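Local coordinates for protein PAN2-PAN3 deadenylation complex catalytic subunit pan2 (Neurospora crassa, PDB 4CZW) that probably trims the poly(A) tails of mRNA as the exonuclease subunit of the PAN deadenylation complex, alongside a USP-like domain that serves as a scaffold, at residues Y495-Y505 with I512-I520; T411-N419 with L428-P436. One frame throughout, in Å; residues are numbered along the deposited sequence.

Contact 1 (Y495-Y505 with I512-I520); sequences YIHIKETIVDY and ITPTDLDPI
Y505 and P514 make the first of two CH-pi contacts joining these segments. P514 CG stands 3.8 Å from the centroid of the Y505 ring and 11° off its normal, over the middle of one face, while I502 CG2 covers the opposite face. P519 CG lies 3.6 Å from the centroid of the H497 ring, 21° off the normal and displaced toward the rim. H497 reaches it because its CG is anti to the backbone N (chi1 -177°), which swings the imidazole to the proline although the CB itself does not aim there.

Both segments belong to the exonuclease domain, of the RNase H-like DEDD type. Strand 490-496 ends at the start of 495-505, strand 502-504 pairs with strand 441-451, and the short, weakly bonded helix 514-517 sends L517 against I498, on the connection between them, and against I502.

Apolar contacts lie between the proline-ring pairs. L517 CD1 touches Y505 CE2 and I502 CD1, each at 3.8 Å, while its CD2 branch turns to the backbone carbonyl oxygen of I496 and the CB of Y495. Replacing Y505 by an alanine would probably leave P514 and I502 without the ring they share and open a gap beside L517 CD1. Y495 CE2 meets I512 CD1 at 3.7 Å; I512 also lies near E447, a probable catalytic metal ligand.

The polar bonds are made beside the interface. T513 N donates to D516 OD2 (2.9 Å), which accepts through its anti lone pair; D516 OD1 forms a salt bridge with R524, outside both segments. With the carboxylate so engaged, D516 CB lies 3.7 Å from Y495 CD2.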
loop_
_atom_site.group_PDB
_atom_site.type_symbol
_atom_site.label_atom_id
_atom_site.label_comp_id
_atom_site.label_asym_id
_atom_site.label_seq_id
_atom_site.Cartn_x
_atom_site.Cartn_y
_atom_site.Cartn_z
ATOM N N TYR A 495 17.003 4.676 -17.166
ATOM C CA TYR A 495 17.300 5.865 -16.382
ATOM C C TYR A 495 15.980 6.494 -15.957
ATOM O O TYR A 495 15.000 6.457 -16.704
ATOM C CB TYR A 495 18.153 6.853 -17.180
ATOM C CG TYR A 495 19.604 6.444 -17.319
ATOM C CD1 TYR A 495 19.963 5.323 -18.056
ATOM C CD2 TYR A 495 20.614 7.185 -16.721
ATOM C CE1 TYR A 495 21.287 4.950 -18.192
ATOM C CE2 TYR A 495 21.941 6.820 -16.850
ATOM C CZ TYR A 495 22.271 5.702 -17.586
ATOM O OH TYR A 495 23.590 5.332 -17.717
ATOM N N ILE A 496 15.946 7.067 -14.759
ATOM C CA ILE A 496 14.686 7.525 -14.184
ATOM C C ILE A 496 14.476 9.027 -14.317
ATOM O O ILE A 496 15.285 9.822 -13.838
ATOM C CB ILE A 496 14.589 7.151 -12.695
ATOM C CG1 ILE A 496 14.902 5.666 -12.498
ATOM C CG2 ILE A 496 13.212 7.497 -12.146
ATOM C CD1 ILE A 496 14.032 4.751 -13.324
ATOM N N HIS A 497 13.384 9.408 -14.970
ATOM C CA HIS A 497 12.975 10.804 -15.014
ATOM C C HIS A 497 12.401 11.188 -13.657
ATOM O O HIS A 497 11.208 11.024 -13.404
ATOM C CB HIS A 497 11.949 11.046 -16.124
ATOM C CG HIS A 497 11.542 12.479 -16.272
ATOM N ND1 HIS A 497 12.168 13.506 -15.598
ATOM C CD2 HIS A 497 10.571 13.059 -17.017
ATOM C CE1 HIS A 497 11.600 14.654 -15.919
ATOM N NE2 HIS A 497 10.627 14.411 -16.780
ATOM N N ILE A 498 13.265 11.694 -12.785
ATOM C CA ILE A 498 12.878 12.019 -11.420
ATOM C C ILE A 498 12.186 13.376 -11.339
ATOM O O ILE A 498 12.747 14.398 -11.736
ATOM C CB ILE A 498 14.101 12.006 -10.487
ATOM C CG1 ILE A 498 14.771 10.631 -10.536
ATOM C CG2 ILE A 498 13.696 12.365 -9.067
ATOM C CD1 ILE A 498 16.069 10.556 -9.781
ATOM N N LYS A 499 10.963 13.372 -10.821
ATOM C CA LYS A 499 10.163 14.587 -10.718
ATOM C C LYS A 499 10.400 15.308 -9.394
ATOM O O LYS A 499 9.603 16.153 -8.985
ATOM C CB LYS A 499 8.677 14.257 -10.881
ATOM C CG LYS A 499 8.315 13.707 -12.253
ATOM C CD LYS A 499 7.620 12.357 -12.153
ATOM C CE LYS A 499 6.306 12.462 -11.397
ATOM N NZ LYS A 499 5.599 11.152 -11.332
ATOM N N GLU A 500 11.500 14.970 -8.730
ATOM C CA GLU A 500 11.872 15.615 -7.477
ATOM C C GLU A 500 13.051 16.558 -7.696
ATOM O O GLU A 500 13.606 16.624 -8.793
ATOM C CB GLU A 500 12.220 14.570 -6.415
ATOM C CG GLU A 500 11.201 13.450 -6.280
ATOM C CD GLU A 500 9.873 13.928 -5.728
ATOM O OE1 GLU A 500 9.879 14.797 -4.832
ATOM O OE2 GLU A 500 8.823 13.437 -6.193
ATOM N N THR A 501 13.431 17.285 -6.651
ATOM C CA THR A 501 14.589 18.167 -6.722
ATOM C C THR A 501 15.848 17.428 -6.278
ATOM O O THR A 501 15.969 17.029 -5.119
ATOM C CB THR A 501 14.402 19.427 -5.858
ATOM O OG1 THR A 501 13.322 20.209 -6.381
ATOM C CG2 THR A 501 15.671 20.265 -5.858
ATOM N N ILE A 502 16.781 17.248 -7.208
ATOM C CA ILE A 502 18.011 16.518 -6.928
ATOM C C ILE A 502 19.084 17.426 -6.335
ATOM O O ILE A 502 19.551 18.360 -6.987
ATOM C CB ILE A 502 18.567 15.846 -8.198
ATOM C CG1 ILE A 502 17.514 14.924 -8.816
ATOM C CG2 ILE A 502 19.837 15.074 -7.879
ATOM C CD1 ILE A 502 17.977 14.223 -10.074
ATOM N N VAL A 503 19.469 17.142 -5.096
ATOM C CA VAL A 503 20.496 17.918 -4.411
ATOM C C VAL A 503 21.890 17.522 -4.891
ATOM O O VAL A 503 22.745 18.376 -5.123
ATOM C CB VAL A 503 20.407 17.738 -2.882
ATOM C CG1 VAL A 503 21.531 18.492 -2.187
ATOM C CG2 VAL A 503 19.054 18.207 -2.376
ATOM N N ASP A 504 22.109 16.220 -5.044
ATOM C CA ASP A 504 23.401 15.710 -5.486
ATOM C C ASP A 504 23.220 14.547 -6.455
ATOM O O ASP A 504 22.467 13.611 -6.184
ATOM C CB ASP A 504 24.242 15.275 -4.282
ATOM C CG ASP A 504 25.721 15.177 -4.603
ATOM O OD1 ASP A 504 26.070 14.909 -5.772
ATOM O OD2 ASP A 504 26.540 15.367 -3.679
ATOM N N TYR A 505 23.915 14.610 -7.588
ATOM C CA TYR A 505 23.837 13.556 -8.591
ATOM C C TYR A 505 24.791 12.409 -8.279
ATOM O O TYR A 505 24.659 11.319 -8.838
ATOM C CB TYR A 505 24.133 14.120 -9.982
ATOM C CG TYR A 505 22.960 14.837 -10.611
ATOM C CD1 TYR A 505 22.683 16.162 -10.303
ATOM C CD2 TYR A 505 22.130 14.187 -11.515
ATOM C CE1 TYR A 505 21.610 16.820 -10.877
ATOM C CE2 TYR A 505 21.057 14.836 -12.094
ATOM C CZ TYR A 505 20.801 16.152 -11.772
ATOM O OH TYR A 505 19.732 16.802 -12.347
ATOM N N ILE A 512 26.499 9.259 -12.916
ATOM C CA ILE A 512 25.274 9.846 -13.445
ATOM C C ILE A 512 25.415 11.352 -13.642
ATOM O O ILE A 512 25.795 12.077 -12.722
ATOM C CB ILE A 512 24.073 9.568 -12.519
ATOM C CG1 ILE A 512 23.899 8.063 -12.309
ATOM C CG2 ILE A 512 22.803 10.177 -13.094
ATOM C CD1 ILE A 512 23.606 7.297 -13.581
ATOM N N THR A 513 25.112 11.813 -14.851
ATOM C CA THR A 513 25.158 13.234 -15.174
ATOM C C THR A 513 23.740 13.774 -15.350
ATOM O O THR A 513 22.829 13.017 -15.684
ATOM C CB THR A 513 25.975 13.495 -16.456
ATOM O OG1 THR A 513 25.236 13.050 -17.600
ATOM C CG2 THR A 513 27.309 12.765 -16.398
ATOM N N PRO A 514 23.546 15.084 -15.115
ATOM C CA PRO A 514 22.235 15.717 -15.307
ATOM C C PRO A 514 21.670 15.520 -16.713
ATOM O O PRO A 514 20.453 15.541 -16.892
ATOM C CB PRO A 514 22.521 17.196 -15.041
ATOM C CG PRO A 514 23.671 17.183 -14.101
ATOM C CD PRO A 514 24.521 16.016 -14.520
ATOM N N THR A 515 22.550 15.334 -17.692
ATOM C CA THR A 515 22.132 15.106 -19.069
ATOM C C THR A 515 21.389 13.778 -19.202
ATOM O O THR A 515 20.393 13.684 -19.919
ATOM C CB THR A 515 23.337 15.119 -20.030
ATOM O OG1 THR A 515 24.008 16.383 -19.938
ATOM C CG2 THR A 515 22.887 14.893 -21.467
ATOM N N ASP A 516 21.871 12.760 -18.493
ATOM C CA ASP A 516 21.267 11.431 -18.538
ATOM C C ASP A 516 19.817 11.439 -18.056
ATOM O O ASP A 516 19.005 10.626 -18.497
ATOM C CB ASP A 516 22.079 10.443 -17.697
ATOM C CG ASP A 516 23.506 10.294 -18.185
ATOM O OD1 ASP A 516 23.708 9.690 -19.259
ATOM O OD2 ASP A 516 24.427 10.771 -17.490
ATOM N N LEU A 517 19.500 12.359 -17.152
ATOM C CA LEU A 517 18.161 12.434 -16.580
ATOM C C LEU A 517 17.340 13.569 -17.189
ATOM O O LEU A 517 16.158 13.723 -16.881
ATOM C CB LEU A 517 18.242 12.604 -15.061
ATOM C CG LEU A 517 19.032 11.533 -14.307
ATOM C CD1 LEU A 517 18.980 11.781 -12.806
ATOM C CD2 LEU A 517 18.516 10.142 -14.645
ATOM N N ASP A 518 17.969 14.361 -18.052
ATOM C CA ASP A 518 17.284 15.460 -18.726
ATOM C C ASP A 518 16.523 14.957 -19.950
ATOM O O ASP A 518 17.131 14.504 -20.916
ATOM C CB ASP A 518 18.280 16.547 -19.134
ATOM C CG ASP A 518 17.609 17.734 -19.798
ATOM O OD1 ASP A 518 17.208 18.671 -19.076
ATOM O OD2 ASP A 518 17.483 17.729 -21.040
ATOM N N PRO A 519 15.184 15.052 -19.911
ATOM C CA PRO A 519 14.284 14.508 -20.937
ATOM C C PRO A 519 14.557 15.032 -22.346
ATOM O O PRO A 519 14.212 14.367 -23.322
ATOM C CB PRO A 519 12.898 14.959 -20.461
ATOM C CG PRO A 519 13.055 15.206 -19.003
ATOM C CD PRO A 519 14.443 15.731 -18.835
ATOM N N ILE A 520 15.167 16.207 -22.444
ATOM C CA ILE A 520 15.417 16.830 -23.738
ATOM C C ILE A 520 16.717 16.340 -24.376
ATOM O O ILE A 520 16.774 16.107 -25.584
ATOM C CB ILE A 520 15.467 18.368 -23.614
ATOM C CG1 ILE A 520 14.183 18.894 -22.968
ATOM C CG2 ILE A 520 15.683 19.014 -24.974
ATOM C CD1 ILE A 520 14.154 20.398 -22.806
#

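Contact 2 (T411-N419 with L428-P436); sequences TSVLFRDNN and LLDRETEIP
R431 meets F415 through carbon rather than through charge: its CG sits 4.1 Å from the centroid of the F415 ring, 14° off the normal, and F415 CB lies over one face of its guanidinium, toward the rim. A bend at chi3 (-50°) folds the chain back to put it there, with NH1 3.4 Å from that CB. The guanidinium and ring planes are 50° apart, so the two flat groups do not stack. L414 CB covers the opposite face of the ring.

Backbone carbonyls approach the ring's rim. L429 O is 3.3 Å from F415 CD1, and E434 O also lies at the edge, in the ring plane. L429 CB adds an apolar contact, 3.8 Å from CE1. Beyond the ring, L428 CD1 packs on D417 CB at 3.6 Å, and L414 CD1 meets P436 CG at 4.1 Å.

The arrangement joins the short helix 412-415 to the irregular chain that leads into strand 441-451 of the exonuclease domain. Within that chain D430 OD2 accepts from E432 N in an Asx turn and also from T433, while E434 receives D430 N and forms salt bridges with R481 and R486.

One water donates to L414 O (3.0 Å) and accepts from L429 N (2.9 Å). The direct contacts are mainly van der Waals, and the one polar link found runs through this water; the carbonyl oxygens of L429 and E434 near the ring plane are consistent with a weak attraction to the ring hydrogens.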
loop_
_atom_site.group_PDB
_atom_site.type_symbol
_atom_site.label_atom_id
_atom_site.label_comp_id
_atom_site.label_asym_id
_atom_site.label_seq_id
_atom_site.Cartn_x
_atom_site.Cartn_y
_atom_site.Cartn_z
ATOM N N THR A 411 2.812 -9.130 -18.854
ATOM C CA THR A 411 4.262 -8.980 -18.916
ATOM C C THR A 411 4.716 -8.112 -20.086
ATOM O O THR A 411 5.897 -8.097 -20.433
ATOM C CB THR A 411 4.956 -10.350 -19.032
ATOM O OG1 THR A 411 4.626 -10.948 -20.292
ATOM C CG2 THR A 411 4.511 -11.272 -17.906
ATOM N N SER A 412 3.776 -7.386 -20.684
ATOM C CA SER A 412 4.052 -6.601 -21.886
ATOM C C SER A 412 5.062 -5.478 -21.652
ATOM O O SER A 412 5.709 -5.015 -22.591
ATOM C CB SER A 412 2.752 -6.012 -22.437
ATOM O OG SER A 412 2.141 -5.150 -21.493
ATOM N N VAL A 413 5.195 -5.046 -20.402
ATOM C CA VAL A 413 6.097 -3.950 -20.061
ATOM C C VAL A 413 7.561 -4.366 -20.235
ATOM O O VAL A 413 8.437 -3.526 -20.445
ATOM C CB VAL A 413 5.853 -3.457 -18.611
ATOM C CG1 VAL A 413 6.215 -4.540 -17.602
ATOM C CG2 VAL A 413 6.623 -2.171 -18.332
ATOM N N LEU A 414 7.815 -5.669 -20.170
ATOM C CA LEU A 414 9.172 -6.193 -20.289
ATOM C C LEU A 414 9.657 -6.219 -21.736
ATOM O O LEU A 414 10.860 -6.180 -21.995
ATOM C CB LEU A 414 9.252 -7.603 -19.697
ATOM C CG LEU A 414 8.962 -7.760 -18.203
ATOM C CD1 LEU A 414 9.013 -9.226 -17.802
ATOM C CD2 LEU A 414 9.941 -6.942 -17.375
ATOM N N PHE A 415 8.720 -6.282 -22.675
ATOM C CA PHE A 415 9.066 -6.461 -24.082
ATOM C C PHE A 415 8.841 -5.204 -24.920
ATOM O O PHE A 415 9.286 -5.129 -26.065
ATOM C CB PHE A 415 8.262 -7.621 -24.676
ATOM C CG PHE A 415 8.312 -8.879 -23.854
ATOM C CD1 PHE A 415 9.417 -9.710 -23.901
ATOM C CD2 PHE A 415 7.249 -9.231 -23.038
ATOM C CE1 PHE A 415 9.465 -10.869 -23.148
ATOM C CE2 PHE A 415 7.290 -10.388 -22.282
ATOM C CZ PHE A 415 8.400 -11.207 -22.337
ATOM N N ARG A 416 8.154 -4.219 -24.349
ATOM C CA ARG A 416 7.806 -3.008 -25.088
ATOM C C ARG A 416 9.016 -2.102 -25.307
ATOM O O ARG A 416 9.851 -1.937 -24.419
ATOM C CB ARG A 416 6.702 -2.239 -24.358
ATOM C CG ARG A 416 6.204 -1.011 -25.108
ATOM C CD ARG A 416 4.994 -0.383 -24.430
ATOM N NE ARG A 416 3.836 -1.272 -24.438
ATOM C CZ ARG A 416 3.437 -1.990 -23.392
ATOM N NH1 ARG A 416 4.103 -1.922 -22.247
ATOM N NH2 ARG A 416 2.371 -2.772 -23.489
ATOM N N ASP A 417 9.099 -1.518 -26.500
ATOM C CA ASP A 417 10.186 -0.605 -26.837
ATOM C C ASP A 417 9.658 0.785 -27.176
ATOM O O ASP A 417 8.932 0.962 -28.154
ATOM C CB ASP A 417 11.004 -1.153 -28.009
ATOM C CG ASP A 417 12.188 -0.270 -28.357
ATOM O OD1 ASP A 417 12.677 0.454 -27.464
ATOM O OD2 ASP A 417 12.634 -0.303 -29.524
ATOM N N ASN A 418 10.029 1.768 -26.362
ATOM C CA ASN A 418 9.641 3.154 -26.601
ATOM C C ASN A 418 10.852 4.079 -26.600
ATOM O O ASN A 418 10.732 5.277 -26.342
ATOM C CB ASN A 418 8.626 3.616 -25.553
ATOM C CG ASN A 418 7.319 2.851 -25.631
ATOM O OD1 ASN A 418 6.890 2.439 -26.708
ATOM N ND2 ASN A 418 6.677 2.658 -24.484
ATOM N N ASN A 419 12.018 3.511 -26.889
ATOM C CA ASN A 419 13.263 4.269 -26.912
ATOM C C ASN A 419 13.549 4.836 -28.299
ATOM O O ASN A 419 13.780 4.084 -29.247
ATOM C CB ASN A 419 14.425 3.385 -26.447
ATOM C CG ASN A 419 15.713 4.164 -26.253
ATOM O OD1 ASN A 419 15.708 5.393 -26.186
ATOM N ND2 ASN A 419 16.825 3.446 -26.150
ATOM N N LEU A 428 16.539 -5.865 -25.390
ATOM C CA LEU A 428 15.280 -6.302 -24.792
ATOM C C LEU A 428 15.042 -7.801 -24.922
ATOM O O LEU A 428 15.545 -8.445 -25.844
ATOM C CB LEU A 428 14.108 -5.544 -25.420
ATOM C CG LEU A 428 14.023 -4.044 -25.137
ATOM C CD1 LEU A 428 12.874 -3.424 -25.911
ATOM C CD2 LEU A 428 13.864 -3.792 -23.646
ATOM N N LEU A 429 14.272 -8.348 -23.987
ATOM C CA LEU A 429 13.925 -9.762 -24.004
ATOM C C LEU A 429 13.088 -10.106 -25.227
ATOM O O LEU A 429 12.188 -9.357 -25.604
ATOM C CB LEU A 429 13.167 -10.147 -22.733
ATOM C CG LEU A 429 13.930 -10.074 -21.411
ATOM C CD1 LEU A 429 12.999 -10.358 -20.244
ATOM C CD2 LEU A 429 15.102 -11.042 -21.413
ATOM N N ASP A 430 13.391 -11.241 -25.848
ATOM C CA ASP A 430 12.587 -11.726 -26.959
ATOM C C ASP A 430 11.269 -12.268 -26.419
ATOM O O ASP A 430 11.255 -13.075 -25.490
ATOM C CB ASP A 430 13.334 -12.799 -27.749
ATOM C CG ASP A 430 12.605 -13.204 -29.014
ATOM O OD1 ASP A 430 12.719 -12.479 -30.024
ATOM O OD2 ASP A 430 11.920 -14.249 -29.000
ATOM N N ARG A 431 10.166 -11.815 -27.006
ATOM C CA ARG A 431 8.834 -12.153 -26.519
ATOM C C ARG A 431 8.537 -13.646 -26.643
ATOM O O ARG A 431 7.691 -14.182 -25.926
ATOM C CB ARG A 431 7.780 -11.346 -27.281
ATOM C CG ARG A 431 6.440 -11.230 -26.574
ATOM C CD ARG A 431 5.439 -10.470 -27.430
ATOM N NE ARG A 431 5.989 -9.211 -27.927
ATOM C CZ ARG A 431 5.862 -8.041 -27.309
ATOM N NH1 ARG A 431 5.199 -7.961 -26.163
ATOM N NH2 ARG A 431 6.397 -6.949 -27.839
ATOM N N GLU A 432 9.242 -14.314 -27.550
ATOM C CA GLU A 432 8.986 -15.719 -27.836
ATOM C C GLU A 432 9.909 -16.663 -27.067
ATOM O O GLU A 432 9.459 -17.671 -26.521
ATOM C CB GLU A 432 9.122 -15.982 -29.338
ATOM C CG GLU A 432 8.935 -17.437 -29.736
ATOM C CD GLU A 432 9.205 -17.676 -31.209
ATOM O OE1 GLU A 432 9.549 -16.708 -31.917
ATOM O OE2 GLU A 432 9.074 -18.835 -31.658
ATOM N N THR A 433 11.196 -16.332 -27.020
ATOM C CA THR A 433 12.196 -17.253 -26.488
ATOM C C THR A 433 12.672 -16.909 -25.077
ATOM O O THR A 433 13.137 -17.784 -24.347
ATOM C CB THR A 433 13.429 -17.314 -27.410
ATOM O OG1 THR A 433 14.021 -16.013 -27.510
ATOM C CG2 THR A 433 13.031 -17.792 -28.797
ATOM N N GLU A 434 12.558 -15.641 -24.693
ATOM C CA GLU A 434 13.074 -15.199 -23.401
ATOM C C GLU A 434 11.974 -14.763 -22.438
ATOM O O GLU A 434 11.961 -13.622 -21.975
ATOM C CB GLU A 434 14.072 -14.055 -23.596
ATOM C CG GLU A 434 15.372 -14.475 -24.264
ATOM C CD GLU A 434 16.350 -13.326 -24.413
ATOM O OE1 GLU A 434 15.916 -12.220 -24.796
ATOM O OE2 GLU A 434 17.554 -13.530 -24.151
ATOM N N ILE A 435 11.056 -15.674 -22.133
ATOM C CA ILE A 435 10.008 -15.400 -21.156
ATOM C C ILE A 435 10.465 -15.809 -19.759
ATOM O O ILE A 435 10.676 -16.993 -19.494
ATOM C CB ILE A 435 8.697 -16.130 -21.500
ATOM C CG1 ILE A 435 8.150 -15.636 -22.840
ATOM C CG2 ILE A 435 7.669 -15.924 -20.398
ATOM C CD1 ILE A 435 6.822 -16.253 -23.224
ATOM N N PRO A 436 10.625 -14.823 -18.864
ATOM C CA PRO A 436 11.117 -15.039 -17.498
ATOM C C PRO A 436 10.224 -15.970 -16.680
ATOM O O PRO A 436 9.002 -15.942 -16.819
ATOM C CB PRO A 436 11.118 -13.628 -16.899
ATOM C CG PRO A 436 11.177 -12.714 -18.072
ATOM C CD PRO A 436 10.384 -13.397 -19.140
HETATM O O HOH W 1 13.840 -6.603 -21.747
#

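How the contacts relate
Contact 2 closes before contact 1 opens along the chain; their centres are 25 Å apart and their nearest atoms about 9 Å, with no touch between them. Strand 441-451 follows contact 2 directly and pairs with strand 502-504 of contact 1. A second strand of the same mixed sheet, 471-481, serves both: its R481 forms a salt bridge with E434, whereas its A475 bonds to the backbone of I496 and its R476 touches Y495 and I512. Contact 2 thus lies on the approach to the exonuclease sheet, where S412 and R416 also touch A74 and L76 near a zinc site of the USP-like part, and contact 1 lies within the exonuclease domain itself.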